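Long-range contacts in 14L protein (Yaba-like disease virus, PDB 4EKX), which probably binds interleukin-18 as a viral decoy of immunoglobulin-like fold, keeping the cytokine from its cellular receptor: residues D[33-38]-D[91-96]; D[37-42]-D[85-90]. The protein carries 2 engineered substitutions. One frame throughout, in Å; residues are numbered along the deposited sequence.

Interactions 1 and 2 are two portions of one strand pair, and they illustrate how a single antiparallel pairing can serve different ends along its length. Both use strands 34-39 and 89-94, the two central strands of a four-stranded sheet, and they share Trp37 and Ile38. Their centres lie about 14 Å apart. Along the chain, 33-38 overlaps 37-42, and much later 85-90 leads directly into 91-96, so the antiparallel strands bring 33-38 beside 91-96 and 37-42 beside 85-90. Interaction 1 holds the disulfide cysteine at the sandwich core and offers its opposite face to the other protein in the assembly; interaction 2 carries the ladder to its end, where the strand leads into a turn.

Interaction 1: residues D[33-38]-D[91-96]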
loop_
_atom_site.group_PDB
_atom_site.type_symbol
_atom_site.label_atom_id
_atom_site.label_comp_id
_atom_site.label_asym_id
_atom_site.label_seq_id
_atom_site.Cartn_x
_atom_site.Cartn_y
_atom_site.Cartn_z
ATOM N N SER D 33 -9.617 4.576 -16.831
ATOM C CA SER D 33 -10.298 4.504 -15.548
ATOM C C SER D 33 -9.495 5.243 -14.511
ATOM O O SER D 33 -8.271 5.234 -14.532
ATOM C CB SER D 33 -10.517 3.057 -15.108
ATOM O OG SER D 33 -9.289 2.363 -15.073
ATOM N N TYR D 34 -10.196 5.914 -13.617
ATOM C CA TYR D 34 -9.510 6.661 -12.585
ATOM C C TYR D 34 -10.429 6.863 -11.402
ATOM O O TYR D 34 -11.641 6.751 -11.538
ATOM C CB TYR D 34 -8.971 7.995 -13.140
ATOM C CG TYR D 34 -9.910 8.819 -14.004
ATOM C CD1 TYR D 34 -10.119 8.505 -15.346
ATOM C CD2 TYR D 34 -10.537 9.968 -13.495
ATOM C CE1 TYR D 34 -10.952 9.278 -16.137
ATOM C CE2 TYR D 34 -11.368 10.745 -14.284
ATOM C CZ TYR D 34 -11.576 10.397 -15.601
ATOM O OH TYR D 34 -12.400 11.175 -16.384
ATOM N N VAL D 35 -9.844 7.139 -10.238
ATOM C CA VAL D 35 -10.621 7.459 -9.049
ATOM C C VAL D 35 -10.178 8.795 -8.455
ATOM O O VAL D 35 -9.050 9.242 -8.652
ATOM C CB VAL D 35 -10.526 6.358 -7.968
ATOM C CG1 VAL D 35 -11.152 5.044 -8.471
ATOM C CG2 VAL D 35 -9.071 6.141 -7.540
ATOM N N TYR D 36 -11.093 9.447 -7.751
ATOM C CA TYR D 36 -10.746 10.670 -7.019
ATOM C C TYR D 36 -11.809 10.964 -5.994
ATOM O O TYR D 36 -12.880 10.346 -5.987
ATOM C CB TYR D 36 -10.623 11.865 -7.959
ATOM C CG TYR D 36 -11.885 12.136 -8.739
ATOM C CD1 TYR D 36 -12.157 11.441 -9.929
ATOM C CD2 TYR D 36 -12.812 13.085 -8.299
ATOM C CE1 TYR D 36 -13.317 11.690 -10.654
ATOM C CE2 TYR D 36 -13.976 13.329 -9.019
ATOM C CZ TYR D 36 -14.223 12.629 -10.198
ATOM O OH TYR D 36 -15.368 12.858 -10.934
ATOM N N TRP D 37 -11.513 11.940 -5.143
ATOM C CA TRP D 37 -12.371 12.247 -4.021
ATOM C C TRP D 37 -13.263 13.474 -4.260
ATOM O O TRP D 37 -12.879 14.417 -4.964
ATOM C CB TRP D 37 -11.504 12.452 -2.768
ATOM C CG TRP D 37 -10.892 11.154 -2.266
ATOM C CD1 TRP D 37 -9.697 10.596 -2.645
ATOM C CD2 TRP D 37 -11.472 10.261 -1.323
ATOM N NE1 TRP D 37 -9.496 9.399 -1.976
ATOM C CE2 TRP D 37 -10.576 9.170 -1.162
ATOM C CE3 TRP D 37 -12.668 10.267 -0.592
ATOM C CZ2 TRP D 37 -10.825 8.126 -0.274
ATOM C CZ3 TRP D 37 -12.923 9.216 0.274
ATOM C CH2 TRP D 37 -12.004 8.157 0.424
ATOM N N ILE D 38 -14.462 13.422 -3.679
ATOM C CA ILE D 38 -15.369 14.565 -3.603
ATOM C C ILE D 38 -15.713 14.754 -2.130
ATOM O O ILE D 38 -16.109 13.803 -1.445
ATOM C CB ILE D 38 -16.655 14.340 -4.425
ATOM C CG1 ILE D 38 -16.309 14.215 -5.918
ATOM C CG2 ILE D 38 -17.656 15.486 -4.176
ATOM C CD1 ILE D 38 -17.522 13.975 -6.845
ATOM N N CYS D 91 -15.511 8.599 -2.663
ATOM C CA CYS D 91 -14.596 8.270 -3.755
ATOM C C CYS D 91 -15.351 7.788 -4.992
ATOM O O CYS D 91 -16.264 6.971 -4.904
ATOM C CB CYS D 91 -13.512 7.268 -3.362
ATOM S SG CYS D 91 -12.280 7.122 -4.715
ATOM N N VAL D 92 -14.955 8.314 -6.143
ATOM C CA VAL D 92 -15.673 8.082 -7.386
ATOM C C VAL D 92 -14.778 7.330 -8.350
ATOM O O VAL D 92 -13.615 7.681 -8.519
ATOM C CB VAL D 92 -16.084 9.405 -8.051
ATOM C CG1 VAL D 92 -16.961 9.144 -9.302
ATOM C CG2 VAL D 92 -16.802 10.305 -7.049
ATOM N N LEU D 93 -15.330 6.298 -8.977
ATOM C CA LEU D 93 -14.671 5.649 -10.103
ATOM C C LEU D 93 -15.256 6.181 -11.401
ATOM O O LEU D 93 -16.465 6.129 -11.613
ATOM C CB LEU D 93 -14.854 4.127 -10.048
ATOM C CG LEU D 93 -14.489 3.403 -11.355
ATOM C CD1 LEU D 93 -12.987 3.446 -11.599
ATOM C CD2 LEU D 93 -14.990 1.957 -11.346
ATOM N N ILE D 94 -14.389 6.704 -12.259
ATOM C CA ILE D 94 -14.792 7.148 -13.589
ATOM C C ILE D 94 -14.172 6.237 -14.631
ATOM O O ILE D 94 -12.991 5.941 -14.568
ATOM C CB ILE D 94 -14.342 8.607 -13.863
ATOM C CG1 ILE D 94 -14.992 9.561 -12.863
ATOM C CG2 ILE D 94 -14.709 9.018 -15.290
ATOM C CD1 ILE D 94 -16.502 9.569 -12.915
ATOM N N ASP D 95 -14.995 5.785 -15.576
ATOM C CA ASP D 95 -14.532 5.038 -16.753
ATOM C C ASP D 95 -15.642 5.127 -17.813
ATOM O O ASP D 95 -16.613 5.846 -17.604
ATOM C CB ASP D 95 -14.142 3.584 -16.409
ATOM C CG ASP D 95 -15.310 2.731 -15.930
ATOM O OD1 ASP D 95 -16.473 3.163 -16.033
ATOM O OD2 ASP D 95 -15.053 1.597 -15.454
ATOM N N PRO D 96 -15.516 4.419 -18.927
ATOM C CA PRO D 96 -16.527 4.512 -19.985
ATOM C C PRO D 96 -17.948 4.088 -19.600
ATOM O O PRO D 96 -18.859 4.194 -20.412
ATOM C CB PRO D 96 -15.959 3.605 -21.067
ATOM C CG PRO D 96 -14.490 3.745 -20.894
ATOM C CD PRO D 96 -14.243 3.912 -19.420
#
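Trp37 and Cys91 meet on the inner face. Cys91 CB stands over the middle of the indole's six-membered ring, 3.9 Å from its centroid and almost on the ring normal, while SG lies above the five-membered ring in a sulfur-aromatic contact. With SG anti to the backbone N (chi1 -171°), the sulfur lies 3.8 Å from Val35 CB and is bonded to Cys23 SG. Val35 CG1 touches Leu93 CD1, completing a face directed at the second sheet, where Leu21 and Leu75 also pack on the indole.

The other face mixes aromatic and aliphatic side chains. Tyr34 lays its ring over the side chain of Ile94, whose CB sits 3.6 Å from the ring plane and whose CG2 comes within 3.3 Å of Tyr34 OH. Ile94 CG1 meets the Tyr36 ring at its edge, 3.5 Å from CE1. Val92 CB lies over one face of that ring, and Val92 CG2 meets Ile38 CD1 at 3.7 Å. Both tyrosine hydroxyls hydrogen-bond to the backbone of the other protein, which covers much of this face; Pro99 of the 14L chain also packs on Ile94.

Between the faces, Tyr34 and Tyr36 each exchange two backbone hydrogen bonds, with Ile94 and Val92; the straightest, Ile94 N to Tyr34 O, measures 2.8 Å. Against both packed faces, the Ser33 end is looser: partly exposed Ser33 meets Asp95 through their CB atoms, 3.9 Å apart, and Asp95 turns its carboxylate to Arg5 and Ser27. A disulfide joining the two sheets, with a tryptophan packed against it from the neighbouring strand, is the hallmark core of the immunoglobulin fold.

Interaction 2: residues D[37-42]-D[85-90]; sequences WIIGKN and RNEKLT
Ile39 and Leu89 lie side by side on one face of the sheet and point the same way, with Ile39 CD1 3.9 Å from Leu89 CD2. Glu87 approaches the same isoleucine at about a right angle: its CG, anti to the backbone N (chi1 -171°), rests 3.8 Å from Ile39 CG2, and a bend at chi2 then carries the carboxylate toward the main chain of Gly40, placing OE2 3.3 Å from Gly40 CA. Tyr54 of the opposing sheet packs against all three side chains. Nearer the base of Leu89, the benzo ring of Trp37 crosses obliquely, its CZ3 4.0 Å from Leu89 CB.

The two strands correspond to C and F of an immunoglobulin-like sandwich, and here their antiparallel ladder runs out. Ile38 and Thr90 form the last hydrogen-bonded pair, and one further, more bent bond follows from Gly40 N to Lys88 O, 3.1 Å long. Gly40 has a positive phi of 69°, a backbone turn by which the chain leaves the strand toward the short strand 43-44.

On the opposite face, Thr90 OG1 donates to a water at 2.6 Å. That water gives its own two protons to Gly40 O and Lys88 O, so Lys88 O accepts from both Gly40 N and the water, while the long side chain of Lys88 leads away from strand 34-39.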
loop_
_atom_site.group_PDB
_atom_site.type_symbol
_atom_site.label_atom_id
_atom_site.label_comp_id
_atom_site.label_asym_id
_atom_site.label_seq_id
_atom_site.Cartn_x
_atom_site.Cartn_y
_atom_site.Cartn_z
ATOM N N TRP D 37 -11.513 11.940 -5.143
ATOM C CA TRP D 37 -12.371 12.247 -4.021
ATOM C C TRP D 37 -13.263 13.474 -4.260
ATOM O O TRP D 37 -12.879 14.417 -4.964
ATOM C CB TRP D 37 -11.504 12.452 -2.768
ATOM C CG TRP D 37 -10.892 11.154 -2.266
ATOM C CD1 TRP D 37 -9.697 10.596 -2.645
ATOM C CD2 TRP D 37 -11.472 10.261 -1.323
ATOM N NE1 TRP D 37 -9.496 9.399 -1.976
ATOM C CE2 TRP D 37 -10.576 9.170 -1.162
ATOM C CE3 TRP D 37 -12.668 10.267 -0.592
ATOM C CZ2 TRP D 37 -10.825 8.126 -0.274
ATOM C CZ3 TRP D 37 -12.923 9.216 0.274
ATOM C CH2 TRP D 37 -12.004 8.157 0.424
ATOM N N ILE D 38 -14.462 13.422 -3.679
ATOM C CA ILE D 38 -15.369 14.565 -3.603
ATOM C C ILE D 38 -15.713 14.754 -2.130
ATOM O O ILE D 38 -16.109 13.803 -1.445
ATOM C CB ILE D 38 -16.655 14.340 -4.425
ATOM C CG1 ILE D 38 -16.309 14.215 -5.918
ATOM C CG2 ILE D 38 -17.656 15.486 -4.176
ATOM C CD1 ILE D 38 -17.522 13.975 -6.845
ATOM N N ILE D 39 -15.525 15.980 -1.653
ATOM C CA ILE D 39 -15.736 16.328 -0.247
ATOM C C ILE D 39 -17.111 16.956 -0.127
ATOM O O ILE D 39 -17.379 18.014 -0.709
ATOM C CB ILE D 39 -14.677 17.324 0.242
ATOM C CG1 ILE D 39 -13.273 16.860 -0.147
ATOM C CG2 ILE D 39 -14.777 17.535 1.758
ATOM C CD1 ILE D 39 -12.935 15.437 0.317
ATOM N N GLY D 40 -17.993 16.289 0.609
ATOM C CA GLY D 40 -19.371 16.717 0.703
ATOM C C GLY D 40 -20.085 16.518 -0.620
ATOM O O GLY D 40 -19.784 15.582 -1.367
ATOM N N LYS D 41 -21.024 17.409 -0.918
ATOM C CA LYS D 41 -21.873 17.237 -2.091
ATOM C C LYS D 41 -21.160 17.337 -3.440
ATOM O O LYS D 41 -21.445 16.549 -4.343
ATOM C CB LYS D 41 -23.051 18.211 -2.054
ATOM C CG LYS D 41 -24.278 17.652 -1.351
ATOM N N ASN D 42 -20.258 18.301 -3.599
ATOM C CA ASN D 42 -19.756 18.586 -4.947
ATOM C C ASN D 42 -18.391 19.256 -5.075
ATOM O O ASN D 42 -18.074 19.820 -6.127
ATOM C CB ASN D 42 -20.805 19.397 -5.716
ATOM C CG ASN D 42 -21.128 20.721 -5.044
ATOM O OD1 ASN D 42 -20.413 21.167 -4.137
ATOM N ND2 ASN D 42 -22.198 21.366 -5.495
ATOM N N ARG D 85 -14.582 15.351 10.642
ATOM C CA ARG D 85 -14.929 14.042 11.205
ATOM C C ARG D 85 -16.327 13.606 10.783
ATOM O O ARG D 85 -16.586 12.415 10.614
ATOM C CB ARG D 85 -14.826 14.052 12.736
ATOM C CG ARG D 85 -13.407 14.119 13.264
ATOM C CD ARG D 85 -13.353 14.113 14.792
ATOM N NE ARG D 85 -11.990 14.350 15.258
ATOM C CZ ARG D 85 -11.518 15.537 15.626
ATOM N NH1 ARG D 85 -12.305 16.606 15.611
ATOM N NH2 ARG D 85 -10.258 15.660 16.018
ATOM N N ASN D 86 -17.216 14.578 10.592
ATOM C CA ASN D 86 -18.614 14.298 10.273
ATOM C C ASN D 86 -18.959 14.448 8.788
ATOM O O ASN D 86 -20.093 14.191 8.379
ATOM C CB ASN D 86 -19.536 15.185 11.113
ATOM C CG ASN D 86 -19.440 14.886 12.596
ATOM O OD1 ASN D 86 -19.127 13.763 12.993
ATOM N ND2 ASN D 86 -19.711 15.891 13.424
ATOM N N GLU D 87 -17.973 14.849 7.991
ATOM C CA GLU D 87 -18.166 15.109 6.567
ATOM C C GLU D 87 -18.366 13.806 5.801
ATOM O O GLU D 87 -17.666 12.821 6.049
ATOM C CB GLU D 87 -16.944 15.846 6.012
ATOM C CG GLU D 87 -17.088 16.361 4.591
ATOM C CD GLU D 87 -17.933 17.614 4.516
ATOM O OE1 GLU D 87 -17.519 18.651 5.084
ATOM O OE2 GLU D 87 -19.016 17.554 3.900
ATOM N N LYS D 88 -19.328 13.796 4.885
ATOM C CA LYS D 88 -19.472 12.659 3.973
ATOM C C LYS D 88 -18.419 12.733 2.872
ATOM O O LYS D 88 -18.452 13.627 2.028
ATOM C CB LYS D 88 -20.878 12.605 3.363
ATOM C CG LYS D 88 -21.111 11.374 2.471
ATOM C CD LYS D 88 -22.546 11.334 1.976
ATOM C CE LYS D 88 -22.766 10.196 0.997
ATOM N NZ LYS D 88 -24.160 10.179 0.484
ATOM N N LEU D 89 -17.495 11.773 2.874
ATOM C CA LEU D 89 -16.394 11.767 1.924
ATOM C C LEU D 89 -16.615 10.681 0.867
ATOM O O LEU D 89 -16.777 9.506 1.193
ATOM C CB LEU D 89 -15.065 11.542 2.652
ATOM C CG LEU D 89 -14.815 12.469 3.856
ATOM C CD1 LEU D 89 -13.557 12.044 4.612
ATOM C CD2 LEU D 89 -14.706 13.917 3.419
ATOM N N THR D 90 -16.628 11.081 -0.394
ATOM C CA THR D 90 -16.954 10.147 -1.469
ATOM C C THR D 90 -15.775 9.875 -2.386
ATOM O O THR D 90 -15.105 10.800 -2.836
ATOM C CB THR D 90 -18.124 10.690 -2.314
ATOM O OG1 THR D 90 -19.282 10.829 -1.484
ATOM C CG2 THR D 90 -18.441 9.753 -3.487
HETATM O O HOH W 1 -19.602 13.189 -0.332
#